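PDB 4QGR: DegT/DnrJ/EryC1/StrS aminotransferase from Brucella abortus 2308, which binds pyridoxal 5'-phosphate and is probably a transaminase that uses this cofactor to move amino groups between substrates. Local coordinates for residues Val144-Gly148 / Ala172-Gly176; Pro200-Tyr204 / Val252-Leu257; Ala266-Ala271 / Pro357-Tyr361; Tyr323-Leu329 / Ser346-Pro350; His83-Ser89 / Ala104-Val109. All blocks are in the same frame, centred on the assembly; numbering follows the deposited sequence.

Contact 1 (Val144-Gly148 / Ala172-Gly176). With PLP (pyridoxal-5'-phosphate), chain E.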
# COMPACT_ATOMS: atom_id res chain seq x y z
N VAL A 144 7.58 2.78 -20.12
CA VAL A 144 7.62 1.46 -19.48
C VAL A 144 8.67 0.60 -20.14
O VAL A 144 8.80 0.60 -21.36
CB VAL A 144 6.25 0.76 -19.59
CG1 VAL A 144 6.29 -0.60 -18.95
CG2 VAL A 144 5.17 1.64 -18.94
N ASP A 145 9.43 -0.12 -19.32
CA ASP A 145 10.35 -1.08 -19.86
C ASP A 145 9.59 -2.39 -20.01
O ASP A 145 9.67 -3.25 -19.16
CB ASP A 145 11.52 -1.28 -18.92
CG ASP A 145 12.27 -0.01 -18.63
OD1 ASP A 145 12.37 0.86 -19.54
OD2 ASP A 145 12.78 0.13 -17.48
N LEU A 146 8.80 -2.54 -21.08
CA LEU A 146 7.82 -3.63 -21.10
C LEU A 146 8.51 -4.97 -21.25
O LEU A 146 9.38 -5.12 -22.05
CB LEU A 146 6.76 -3.43 -22.20
CG LEU A 146 5.46 -4.22 -21.99
CD1 LEU A 146 4.72 -3.76 -20.74
CD2 LEU A 146 4.51 -4.11 -23.17
N PHE A 147 8.08 -5.94 -20.47
CA PHE A 147 8.59 -7.34 -20.51
C PHE A 147 10.05 -7.47 -20.14
O PHE A 147 10.65 -8.53 -20.30
CB PHE A 147 8.33 -8.05 -21.87
CG PHE A 147 6.87 -8.03 -22.32
CD1 PHE A 147 5.82 -8.16 -21.41
CD2 PHE A 147 6.56 -7.85 -23.64
CE1 PHE A 147 4.49 -8.15 -21.83
CE2 PHE A 147 5.20 -7.85 -24.07
CZ PHE A 147 4.17 -8.01 -23.16
N GLY A 148 10.61 -6.38 -19.63
CA GLY A 148 12.04 -6.37 -19.20
C GLY A 148 12.99 -5.65 -20.07
O GLY A 148 14.19 -5.51 -19.72
N ALA A 172 8.93 -1.72 -13.45
CA ALA A 172 8.24 -2.80 -12.76
C ALA A 172 8.76 -4.13 -13.26
O ALA A 172 8.87 -5.09 -12.48
CB ALA A 172 6.74 -2.73 -13.00
N GLN A 173 9.04 -4.23 -14.55
CA GLN A 173 9.30 -5.53 -15.15
C GLN A 173 10.74 -5.71 -15.52
O GLN A 173 11.08 -6.72 -16.16
CB GLN A 173 8.43 -5.72 -16.40
CG GLN A 173 6.95 -5.83 -16.09
CD GLN A 173 6.06 -5.95 -17.33
OE1 GLN A 173 6.45 -6.50 -18.37
NE2 GLN A 173 4.86 -5.46 -17.21
N SER A 174 11.61 -4.75 -15.18
CA SER A 174 12.93 -4.76 -15.82
C SER A 174 14.13 -4.74 -14.87
O SER A 174 15.23 -4.45 -15.30
CB SER A 174 13.05 -3.57 -16.76
OG SER A 174 12.85 -2.37 -16.06
N ILE A 175 13.96 -5.07 -13.60
CA ILE A 175 15.15 -5.15 -12.70
C ILE A 175 16.05 -6.32 -13.13
O ILE A 175 15.58 -7.45 -13.25
CB ILE A 175 14.76 -5.15 -11.21
CG1 ILE A 175 14.02 -3.86 -10.85
CG2 ILE A 175 16.01 -5.31 -10.32
CD1 ILE A 175 14.76 -2.58 -11.14
N GLY A 176 17.32 -6.03 -13.42
CA GLY A 176 18.23 -6.99 -14.03
C GLY A 176 18.52 -6.68 -15.45
O GLY A 176 19.54 -7.13 -15.98
N1 PLP E . 3.91 -1.12 -13.85
C2 PLP E . 4.02 -2.21 -14.63
C2A PLP E . 4.59 -2.15 -16.02
C3 PLP E . 3.64 -3.53 -14.04
O3 PLP E . 3.79 -4.62 -14.78
C4 PLP E . 3.02 -3.55 -12.68
C4A PLP E . 2.64 -4.73 -11.88
O4A PLP E . 3.28 -5.75 -11.88
C5 PLP E . 2.96 -2.27 -11.96
C6 PLP E . 3.42 -1.11 -12.60
C5A PLP E . 2.38 -2.20 -10.57
O4P PLP E . 3.19 -2.89 -9.61
P PLP E . 2.51 -3.59 -8.33
O1P PLP E . 3.64 -3.90 -7.35
O2P PLP E . 1.44 -2.67 -7.80
O3P PLP E . 1.96 -4.88 -8.95
O HOH W 1 8.65 -2.42 -16.64

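Contact 2 (Pro200-Tyr204 / Val252-Leu257)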
# COMPACT_ATOMS: atom_id res chain seq x y z
N PRO A 200 10.83 -10.39 -12.10
CA PRO A 200 12.18 -10.90 -12.12
C PRO A 200 12.90 -10.79 -10.78
O PRO A 200 13.52 -11.74 -10.35
CB PRO A 200 12.85 -10.02 -13.18
CG PRO A 200 11.72 -9.75 -14.16
CD PRO A 200 10.55 -9.54 -13.27
N LEU A 201 12.70 -9.68 -10.07
CA LEU A 201 13.08 -9.61 -8.66
C LEU A 201 11.78 -9.46 -7.91
O LEU A 201 11.10 -8.46 -8.10
CB LEU A 201 14.01 -8.43 -8.40
CG LEU A 201 14.45 -8.26 -6.93
CD1 LEU A 201 15.05 -9.54 -6.42
CD2 LEU A 201 15.36 -7.06 -6.78
N GLY A 202 11.41 -10.47 -7.13
CA GLY A 202 10.13 -10.51 -6.43
C GLY A 202 10.21 -10.93 -5.00
O GLY A 202 11.11 -11.69 -4.61
N CYS A 203 9.27 -10.46 -4.20
CA CYS A 203 9.14 -10.85 -2.84
C CYS A 203 7.98 -11.86 -2.63
O CYS A 203 7.50 -12.43 -3.58
CB CYS A 203 9.07 -9.66 -1.90
SG CYS A 203 7.53 -8.76 -1.83
N TYR A 204 7.59 -12.08 -1.39
CA TYR A 204 6.53 -13.04 -1.05
C TYR A 204 5.31 -12.30 -0.47
O TYR A 204 4.76 -12.68 0.53
CB TYR A 204 7.09 -14.09 -0.08
CG TYR A 204 8.06 -15.12 -0.66
CD1 TYR A 204 8.23 -15.28 -2.03
CD2 TYR A 204 8.78 -15.97 0.18
CE1 TYR A 204 9.07 -16.24 -2.54
CE2 TYR A 204 9.63 -16.95 -0.33
CZ TYR A 204 9.78 -17.06 -1.68
OH TYR A 204 10.59 -18.07 -2.20
N VAL A 252 13.39 -11.42 2.58
CA VAL A 252 13.23 -12.26 1.38
C VAL A 252 14.05 -11.72 0.19
O VAL A 252 14.82 -12.45 -0.48
CB VAL A 252 11.73 -12.44 1.04
CG1 VAL A 252 11.56 -13.08 -0.33
CG2 VAL A 252 11.08 -13.31 2.10
N LEU A 253 13.88 -10.43 -0.07
CA LEU A 253 14.51 -9.77 -1.23
C LEU A 253 16.04 -9.78 -1.19
O LEU A 253 16.71 -9.92 -2.23
CB LEU A 253 13.95 -8.34 -1.37
CG LEU A 253 12.55 -8.32 -1.98
CD1 LEU A 253 11.82 -7.03 -1.68
CD2 LEU A 253 12.54 -8.57 -3.46
N LEU A 254 16.58 -9.71 0.01
CA LEU A 254 18.04 -9.82 0.16
C LEU A 254 18.53 -11.14 -0.40
O LEU A 254 19.52 -11.20 -1.10
CB LEU A 254 18.45 -9.62 1.60
CG LEU A 254 18.44 -8.17 2.08
CD1 LEU A 254 18.50 -8.10 3.60
CD2 LEU A 254 19.61 -7.39 1.48
N GLU A 255 17.80 -12.22 -0.11
CA GLU A 255 18.19 -13.52 -0.64
C GLU A 255 17.90 -13.65 -2.15
O GLU A 255 18.74 -14.19 -2.88
CB GLU A 255 17.49 -14.62 0.12
CG GLU A 255 17.80 -14.67 1.60
CD GLU A 255 19.27 -14.88 1.95
OE1 GLU A 255 20.07 -15.41 1.14
OE2 GLU A 255 19.65 -14.48 3.06
N LYS A 256 16.79 -13.08 -2.63
CA LYS A 256 16.52 -13.06 -4.07
C LYS A 256 17.63 -12.29 -4.83
O LYS A 256 18.12 -12.72 -5.88
CB LYS A 256 15.17 -12.44 -4.37
CG LYS A 256 13.95 -13.05 -3.71
CD LYS A 256 13.79 -14.53 -4.04
CE LYS A 256 12.34 -14.97 -3.99
NZ LYS A 256 11.55 -14.42 -5.11
N LEU A 257 18.04 -11.17 -4.25
CA LEU A 257 18.99 -10.27 -4.91
C LEU A 257 20.32 -10.98 -5.08
O LEU A 257 20.97 -10.86 -6.13
CB LEU A 257 19.11 -8.93 -4.16
CG LEU A 257 20.16 -7.97 -4.74
CD1 LEU A 257 19.71 -7.56 -6.17
CD2 LEU A 257 20.31 -6.77 -3.82
O HOH W 2 13.21 -12.91 -7.24
O HOH W 3 8.76 -14.17 -5.36

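Contact 3 (Ala266-Ala271 / Pro357-Tyr361)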
# COMPACT_ATOMS: atom_id res chain seq x y z
N ALA A 266 20.86 -16.76 -16.90
CA ALA A 266 20.02 -17.86 -17.30
C ALA A 266 18.90 -17.40 -18.22
O ALA A 266 18.64 -18.01 -19.24
CB ALA A 266 19.44 -18.58 -16.08
N ARG A 267 18.24 -16.31 -17.84
CA ARG A 267 17.15 -15.78 -18.66
C ARG A 267 17.65 -15.43 -20.07
O ARG A 267 17.02 -15.77 -21.06
CB ARG A 267 16.53 -14.58 -17.99
CG ARG A 267 15.75 -14.85 -16.72
CD ARG A 267 15.46 -13.58 -15.89
NE ARG A 267 14.60 -13.87 -14.74
CZ ARG A 267 13.26 -14.01 -14.79
NH1 ARG A 267 12.60 -13.80 -15.92
NH2 ARG A 267 12.59 -14.33 -13.70
N ASP A 268 18.82 -14.80 -20.15
CA ASP A 268 19.40 -14.40 -21.44
C ASP A 268 19.63 -15.63 -22.30
O ASP A 268 19.29 -15.66 -23.51
CB ASP A 268 20.72 -13.64 -21.21
CG ASP A 268 21.31 -13.12 -22.50
OD1 ASP A 268 20.82 -12.09 -22.99
OD2 ASP A 268 22.25 -13.76 -23.02
N ARG A 269 20.19 -16.66 -21.67
CA ARG A 269 20.48 -17.94 -22.37
C ARG A 269 19.19 -18.58 -22.89
O ARG A 269 19.10 -18.99 -24.03
CB ARG A 269 21.25 -18.89 -21.45
CG ARG A 269 21.25 -20.33 -21.90
CD ARG A 269 22.01 -21.19 -20.89
NE ARG A 269 21.43 -21.20 -19.54
CZ ARG A 269 20.35 -21.88 -19.19
NH1 ARG A 269 19.64 -22.56 -20.08
NH2 ARG A 269 19.95 -21.84 -17.94
N ILE A 270 18.17 -18.62 -22.05
CA ILE A 270 16.89 -19.22 -22.39
C ILE A 270 16.17 -18.46 -23.52
O ILE A 270 15.67 -19.07 -24.48
CB ILE A 270 16.02 -19.34 -21.11
CG1 ILE A 270 16.67 -20.39 -20.18
CG2 ILE A 270 14.58 -19.70 -21.46
CD1 ILE A 270 16.23 -20.28 -18.73
N ALA A 271 16.15 -17.13 -23.42
CA ALA A 271 15.51 -16.28 -24.43
C ALA A 271 16.18 -16.43 -25.76
O ALA A 271 15.51 -16.47 -26.77
CB ALA A 271 15.52 -14.83 -24.02
N PRO A 357 6.33 -19.79 -21.23
CA PRO A 357 7.04 -20.00 -19.99
C PRO A 357 8.44 -19.40 -20.03
O PRO A 357 9.17 -19.56 -20.99
CB PRO A 357 7.09 -21.52 -19.87
CG PRO A 357 5.83 -21.97 -20.59
CD PRO A 357 5.74 -21.04 -21.76
N MET A 358 8.79 -18.65 -19.01
CA MET A 358 10.04 -17.92 -19.00
C MET A 358 10.43 -17.69 -17.56
O MET A 358 9.76 -16.99 -16.86
CB MET A 358 9.91 -16.59 -19.70
CG MET A 358 11.15 -15.69 -19.52
SD MET A 358 12.80 -16.40 -19.87
CE MET A 358 12.57 -16.58 -21.57
N HIS A 359 11.49 -18.37 -17.13
CA HIS A 359 12.05 -18.21 -15.80
C HIS A 359 13.43 -18.87 -15.80
O HIS A 359 13.75 -19.62 -16.74
CB HIS A 359 11.13 -18.80 -14.72
CG HIS A 359 10.73 -20.22 -14.95
ND1 HIS A 359 11.50 -21.28 -14.52
CD2 HIS A 359 9.68 -20.76 -15.60
CE1 HIS A 359 10.89 -22.41 -14.83
NE2 HIS A 359 9.79 -22.13 -15.50
N PRO A 360 14.24 -18.65 -14.75
CA PRO A 360 15.60 -19.15 -14.80
C PRO A 360 15.74 -20.66 -14.76
O PRO A 360 16.83 -21.16 -15.08
CB PRO A 360 16.26 -18.49 -13.56
CG PRO A 360 15.39 -17.31 -13.24
CD PRO A 360 14.02 -17.78 -13.59
N TYR A 361 14.69 -21.37 -14.35
CA TYR A 361 14.72 -22.82 -14.08
C TYR A 361 14.09 -23.71 -15.14
O TYR A 361 13.89 -24.92 -14.95
CB TYR A 361 14.14 -23.06 -12.70
CG TYR A 361 14.80 -22.12 -11.72
CD1 TYR A 361 16.02 -22.44 -11.16
CD2 TYR A 361 14.25 -20.87 -11.41
CE1 TYR A 361 16.69 -21.56 -10.33
CE2 TYR A 361 14.91 -19.99 -10.57
CZ TYR A 361 16.12 -20.36 -10.03
OH TYR A 361 16.86 -19.52 -9.21
O HOH W 4 9.66 -14.31 -16.03
O HOH W 5 17.47 -23.23 -16.88

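Contact 4 (Tyr323-Leu329 / Ser346-Pro350)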
# COMPACT_ATOMS: atom_id res chain seq x y z
N TYR A 323 -1.17 -8.02 -23.66
CA TYR A 323 -2.31 -7.71 -22.81
C TYR A 323 -3.54 -7.86 -23.66
O TYR A 323 -3.53 -7.58 -24.87
CB TYR A 323 -2.24 -6.27 -22.29
CG TYR A 323 -1.10 -6.08 -21.34
CD1 TYR A 323 -1.26 -6.33 -20.00
CD2 TYR A 323 0.15 -5.66 -21.79
CE1 TYR A 323 -0.21 -6.21 -19.12
CE2 TYR A 323 1.21 -5.53 -20.92
CZ TYR A 323 1.02 -5.79 -19.59
OH TYR A 323 2.04 -5.69 -18.68
N VAL A 324 -4.61 -8.31 -23.04
CA VAL A 324 -5.83 -8.59 -23.75
C VAL A 324 -6.54 -7.32 -24.21
O VAL A 324 -7.12 -7.32 -25.29
CB VAL A 324 -6.77 -9.47 -22.88
CG1 VAL A 324 -8.13 -9.59 -23.49
CG2 VAL A 324 -6.14 -10.86 -22.74
N LYS A 325 -6.50 -6.29 -23.37
CA LYS A 325 -7.20 -5.03 -23.63
C LYS A 325 -6.23 -3.91 -23.27
O LYS A 325 -5.89 -3.76 -22.11
CB LYS A 325 -8.48 -4.93 -22.78
CG LYS A 325 -9.69 -4.56 -23.58
CD LYS A 325 -10.97 -4.56 -22.77
CE LYS A 325 -11.82 -3.35 -23.16
NZ LYS A 325 -13.24 -3.75 -23.32
N PRO A 326 -5.75 -3.16 -24.28
CA PRO A 326 -4.91 -1.98 -23.93
C PRO A 326 -5.70 -0.96 -23.13
O PRO A 326 -6.91 -0.91 -23.21
CB PRO A 326 -4.48 -1.44 -25.29
CG PRO A 326 -5.59 -1.82 -26.20
CD PRO A 326 -6.07 -3.19 -25.71
N LEU A 327 -5.01 -0.18 -22.33
CA LEU A 327 -5.64 0.71 -21.41
C LEU A 327 -6.63 1.66 -22.05
O LEU A 327 -7.68 1.92 -21.46
CB LEU A 327 -4.58 1.49 -20.61
CG LEU A 327 -3.67 0.60 -19.76
CD1 LEU A 327 -2.84 1.49 -18.82
CD2 LEU A 327 -4.40 -0.46 -18.92
N HIS A 328 -6.30 2.18 -23.22
CA HIS A 328 -7.14 3.21 -23.80
C HIS A 328 -8.51 2.67 -24.20
O HIS A 328 -9.42 3.45 -24.49
CB HIS A 328 -6.49 3.90 -25.00
CG HIS A 328 -6.47 3.08 -26.25
ND1 HIS A 328 -5.65 1.99 -26.41
CD2 HIS A 328 -7.17 3.20 -27.40
CE1 HIS A 328 -5.82 1.49 -27.62
NE2 HIS A 328 -6.74 2.20 -28.24
N LEU A 329 -8.64 1.35 -24.26
CA LEU A 329 -9.93 0.75 -24.58
C LEU A 329 -10.68 0.30 -23.34
O LEU A 329 -11.83 -0.14 -23.46
CB LEU A 329 -9.77 -0.41 -25.55
CG LEU A 329 -9.21 -0.02 -26.91
CD1 LEU A 329 -9.00 -1.32 -27.67
CD2 LEU A 329 -10.03 0.99 -27.70
N SER A 346 -1.06 -0.86 -30.47
CA SER A 346 -1.68 -1.27 -29.22
C SER A 346 -3.02 -2.00 -29.45
O SER A 346 -3.37 -2.95 -28.72
CB SER A 346 -1.92 -0.05 -28.35
OG SER A 346 -0.67 0.54 -27.94
N GLU A 347 -3.77 -1.59 -30.46
CA GLU A 347 -5.07 -2.22 -30.69
C GLU A 347 -4.98 -3.60 -31.36
O GLU A 347 -5.86 -4.45 -31.15
CB GLU A 347 -5.96 -1.26 -31.51
CG GLU A 347 -6.42 -0.09 -30.68
CD GLU A 347 -7.35 0.85 -31.41
OE1 GLU A 347 -7.76 0.52 -32.56
OE2 GLU A 347 -7.71 1.91 -30.84
N SER A 348 -3.99 -3.79 -32.21
CA SER A 348 -3.86 -5.05 -32.95
C SER A 348 -3.01 -6.12 -32.25
O SER A 348 -3.23 -7.32 -32.47
CB SER A 348 -3.31 -4.79 -34.34
OG SER A 348 -2.05 -4.20 -34.25
N LEU A 349 -2.05 -5.73 -31.42
CA LEU A 349 -1.24 -6.73 -30.71
C LEU A 349 -2.01 -7.78 -29.93
O LEU A 349 -1.55 -8.94 -29.92
CB LEU A 349 -0.24 -6.06 -29.75
CG LEU A 349 1.01 -5.56 -30.42
CD1 LEU A 349 1.83 -4.77 -29.42
CD2 LEU A 349 1.82 -6.75 -30.97
N PRO A 350 -3.08 -7.40 -29.20
CA PRO A 350 -3.86 -8.39 -28.48
C PRO A 350 -4.39 -9.55 -29.32
O PRO A 350 -4.70 -10.60 -28.75
CB PRO A 350 -5.03 -7.58 -27.89
CG PRO A 350 -4.51 -6.20 -27.77
CD PRO A 350 -3.62 -6.05 -28.99

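Contact 5 (His83-Ser89 / Ala104-Val109)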
# COMPACT_ATOMS: atom_id res chain seq x y z
N HIS A 83 -2.90 18.97 -15.47
CA HIS A 83 -1.63 18.46 -15.95
C HIS A 83 -1.76 17.19 -16.77
O HIS A 83 -2.62 16.33 -16.47
CB HIS A 83 -0.68 18.21 -14.79
CG HIS A 83 -0.39 19.42 -13.97
ND1 HIS A 83 -0.07 19.36 -12.64
CD2 HIS A 83 -0.46 20.74 -14.29
CE1 HIS A 83 0.11 20.59 -12.18
NE2 HIS A 83 -0.13 21.44 -13.16
N ALA A 84 -0.93 17.10 -17.81
CA ALA A 84 -0.88 15.94 -18.68
C ALA A 84 0.36 15.08 -18.42
O ALA A 84 1.48 15.61 -18.25
CB ALA A 84 -0.90 16.36 -20.12
N VAL A 85 0.16 13.77 -18.39
CA VAL A 85 1.29 12.80 -18.24
C VAL A 85 1.18 11.78 -19.37
O VAL A 85 0.10 11.16 -19.59
CB VAL A 85 1.29 12.10 -16.87
CG1 VAL A 85 2.42 11.08 -16.78
CG2 VAL A 85 1.33 13.07 -15.71
N PHE A 86 2.26 11.61 -20.13
CA PHE A 86 2.28 10.78 -21.35
C PHE A 86 2.72 9.38 -21.02
O PHE A 86 3.79 9.21 -20.42
CB PHE A 86 3.19 11.46 -22.42
CG PHE A 86 2.72 12.83 -22.75
CD1 PHE A 86 3.06 13.91 -21.92
CD2 PHE A 86 1.76 13.03 -23.73
CE1 PHE A 86 2.57 15.15 -22.13
CE2 PHE A 86 1.27 14.29 -23.98
CZ PHE A 86 1.65 15.36 -23.18
N VAL A 87 1.87 8.40 -21.35
CA VAL A 87 2.04 6.99 -20.95
C VAL A 87 1.68 6.06 -22.11
O VAL A 87 0.89 6.44 -23.02
CB VAL A 87 1.20 6.65 -19.69
CG1 VAL A 87 1.49 7.66 -18.59
CG2 VAL A 87 -0.30 6.67 -19.97
N PRO A 88 2.24 4.84 -22.10
CA PRO A 88 1.71 3.87 -23.06
C PRO A 88 0.33 3.38 -22.67
O PRO A 88 -0.07 3.46 -21.51
CB PRO A 88 2.72 2.71 -22.99
CG PRO A 88 3.81 3.15 -22.08
CD PRO A 88 3.26 4.23 -21.23
N SER A 89 -0.44 2.95 -23.67
CA SER A 89 -1.67 2.21 -23.45
C SER A 89 -1.37 0.70 -23.33
O SER A 89 -2.11 -0.03 -22.65
CB SER A 89 -2.62 2.48 -24.61
OG SER A 89 -3.76 1.65 -24.57
N ALA A 104 -4.45 14.36 -12.44
CA ALA A 104 -3.91 14.69 -13.76
C ALA A 104 -4.59 13.81 -14.79
O ALA A 104 -5.44 12.99 -14.43
CB ALA A 104 -2.39 14.53 -13.79
N GLU A 105 -4.27 14.00 -16.07
CA GLU A 105 -4.83 13.17 -17.13
C GLU A 105 -3.72 12.44 -17.83
O GLU A 105 -2.73 13.03 -18.20
CB GLU A 105 -5.58 13.97 -18.19
CG GLU A 105 -6.80 14.70 -17.70
CD GLU A 105 -7.69 15.16 -18.83
OE1 GLU A 105 -7.52 14.74 -20.00
OE2 GLU A 105 -8.57 15.98 -18.57
N PRO A 106 -3.87 11.14 -17.99
CA PRO A 106 -2.97 10.45 -18.90
C PRO A 106 -3.28 10.80 -20.34
O PRO A 106 -4.43 11.13 -20.71
CB PRO A 106 -3.25 8.97 -18.62
CG PRO A 106 -4.69 8.95 -18.18
CD PRO A 106 -4.90 10.25 -17.43
N VAL A 107 -2.23 10.84 -21.15
CA VAL A 107 -2.37 10.97 -22.60
C VAL A 107 -1.68 9.76 -23.18
O VAL A 107 -0.48 9.54 -22.93
CB VAL A 107 -1.74 12.27 -23.16
CG1 VAL A 107 -1.92 12.30 -24.66
CG2 VAL A 107 -2.30 13.50 -22.45
N PHE A 108 -2.43 8.93 -23.91
CA PHE A 108 -1.91 7.64 -24.39
C PHE A 108 -1.12 7.65 -25.69
O PHE A 108 -1.52 8.26 -26.66
CB PHE A 108 -3.06 6.63 -24.54
CG PHE A 108 -3.68 6.21 -23.24
CD1 PHE A 108 -2.98 5.42 -22.34
CD2 PHE A 108 -5.01 6.52 -22.97
CE1 PHE A 108 -3.55 5.02 -21.14
CE2 PHE A 108 -5.60 6.08 -21.80
CZ PHE A 108 -4.86 5.33 -20.88
N VAL A 109 0.05 7.02 -25.68
CA VAL A 109 0.95 6.98 -26.81
C VAL A 109 1.07 5.53 -27.25
O VAL A 109 1.07 4.63 -26.42
CB VAL A 109 2.32 7.55 -26.40
CG1 VAL A 109 3.25 7.59 -27.64
CG2 VAL A 109 2.12 8.92 -25.80
O HOH W 6 0.65 2.00 -26.04

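Contact 1 (Val144-Gly148 / Ala172-Gly176)
Gln173 reaches into the bend at Phe147 and shows how a single amide can tie a loop to a cofactor. Its CG stands anti to the carbonyl carbon (chi1 -68°) and the chain beyond is extended, which carries the amide alongside Leu146 and Phe147. OE1 accepts a hydrogen bond of 2.7 Å from Phe147 N, which sits above the plane of the amide carbonyl. NE2 turns the other way and gives a straight bond of 2.8 Å to O3 of pyridoxal phosphate; it is also bonded to Tyr323 OH. With both ends engaged, the rotation of the amide is fixed. Packing is tight here: Gly148 CA lies 3.2 Å from Gln173 O, and Phe147 CD1 lies 3.5 Å from Gln173 OE1. Farther along, Ser174 OG donates to the anti lone pair of Asp145 OD2 at 2.9 Å, while Asp145 OD1 is held by Tyr153. The looser side lies at the inverse gamma turn centred on Asp145, where the backbones do not meet directly. A water bridges them, donating to Asp145 O and accepting from Gln173 N. Ala172 CB presses over one face of the pyridine ring, 3.2 Å from its C2, and Val144 CG1 reaches the C2A methyl. Such loops at the ends of the central strands form the cofactor pocket of fold type I aminotransferases.

Contact 2 (Pro200-Tyr204 / Val252-Leu257)
Lys256 NZ is surrounded by four oxygens, one more than its three protons can serve separately, so at least one of the bonds is shared or weaker. Gly202 O takes a hydrogen bond of 2.8 Å from this NZ, which stands well above the plane of the carbonyl. Two waters accept from it as well, one leading on to Cys203 O and the other to Gly202 N; the fourth oxygen is Gln17 OE1. Bends at chi2 (-58°) and chi4 (71°) curl the lysine over the Gly202 carbonyl, with CG 3.3 Å from Gly202 O. In this fold type I enzyme the gripped loop directly follows Lys199, the predicted cofactor lysine, so helix 247-278 holds the backbone just beyond it. Apolar groups flank the polar core. Leu201 CD1 lies 3.6 Å from Lys256 CB, and Cys203 CB touches Leu253 CG at 3.7 Å. Val252 CG1 lies over one face of the Tyr204 ring in a CH-pi contact, 4.1 Å from its centroid. That ring also stacks with Tyr38 of the second subunit.

Contact 3 (Ala266-Ala271 / Pro357-Tyr361)
Met358 runs its thioether past Ile270 in the opposite direction, joining the loop between strand 353-356 and helix 364-377 to the long helix 247-278 of this fold type I aminotransferase. From CB the chain leaves with CG anti to the backbone N (chi1 171°), and CG passes Arg267 NH1 at 4.3 Å. Bends at the next two torsions then turn it toward the helix. SD comes to 4.1 Å from Ile270 CG2, and the terminal CE settles closer to that same methyl, at 3.7 Å. CE also meets Ala271, while Tyr298 and Tyr274 also touch the Met358 side chain. Ile270 CD1, on its other branch, abuts His359 O at 3.2 Å. Arg267 stretches alongside Pro360, its chain extended from CG to NE, and lays one face of the guanidinium over Pro360 CD and His359 CA. Its NH1 gives an in-plane hydrogen bond to a water beside Met358 O. Ala266 CB completes the packing against the proline. At the outer end of the contact a second water accepts from Arg269 NH2 at 3.0 Å and donates to Pro360 O at 2.8 Å.

Contact 4 (Tyr323-Leu329 / Ser346-Pro350)
The backbone at Tyr323 and Val324 turns two successive carbonyls onto Pro350, with Val324 O 3.3 Å from Pro350 CB, before the chain enters the short 3-10 turn 327-329. That turn docks against helix 344-348, and the two sides are pinned by a His-carboxylate hydrogen bond. His328 NE2 donates to Glu347 OE2 at 2.8 Å and 175°, meeting the anti lone pair with the ring and carboxylate planes only 9° apart. The chi1 of 75°, which sets His328 CG between its backbone N and carbonyl carbon, swings the imidazole toward the helix. ND1 is hydrogen-bonded to Ser89 OG, so both ring nitrogens are engaged and the ring cannot flip without loss; the adjacent carboxylate could favour a positively charged ring. Leu329 CG lies over one face of the imidazole, offset toward the rim. Beside this bond, Pro326 and Pro350 cross at about a right angle, CD of the first 4.0 Å from CG of the second. Ser346 points its hydroxyl to Asp110. Its carbonyl fares differently: Ser346 O is buried without a hydrogen-bonding partner, with Pro326 CG packed against it at 3.5 Å.

Contact 5 (His83-Ser89 / Ala104-Val109)
Phe108 meets Pro88 at its ring edge, where CD1 lies 3.6 Å from Pro88 O, nearly in the ring plane. This buried carbonyl has no hydrogen-bonding partner, so the aromatic C-H is a partial substitute at most. Ser89 CA and Val87 CG2 approach the same ring obliquely; chi1 of Val87 (-52°) sets CG2 between the backbone N and the carbonyl carbon, from where it touches Phe108 CD1 and Pro106 CB. On the other side of the sheet the Phe86 ring runs alongside Val107, its CD2 3.6 Å from Val107 CB, and Ala84 CB meets Val107 CG2; helix 120-133 covers Phe86. Helix 94-101 packs against Val85, Pro106 and Phe108. Between the two layers five backbone hydrogen bonds alternate from strand to strand, from Glu105 N to His83 O at 2.9 Å through to Val109 N to Val87 O at 2.8 Å. Past this point a water takes over, accepting from Ser89 N and donating to Val109 O at 2.7 Å. Strand directions differ by 38°, the twist of parallel neighbours, while register holds from Ala84-Glu105 to Pro88-Val109. Joined through helix 94-101, they make a beta-alpha-beta crossover unit of the central sheet in the fold type I domain.

How the contacts relate
Contact 1 lies at the cofactor pocket; contacts 2, 4 and 5 touch it, and contact 3 is reached through contact 2. Contact 2 adjoins contact 1 through Pro200, whose CG lies 3.7 Å from Gln173 O. Contacts 2 and 3 share helix 247-278 and meet where Arg267 NH2 approaches Pro200 CA at 3.8 Å. On the other flank, Leu146 CD1 of contact 1 packs 3.9 Å from Tyr323 OH of contact 4, and the Tyr323 side chain is about 4 Å from pyridoxal phosphate. Contacts 4 and 5 are joined by a probable hydrogen bond of 2.9 Å from Leu327 N to Ser89 O, and Pro88 of contact 5 packs on Val144 of contact 1. Contacts 3 and 5 are far apart, their centres about 33 Å from each other.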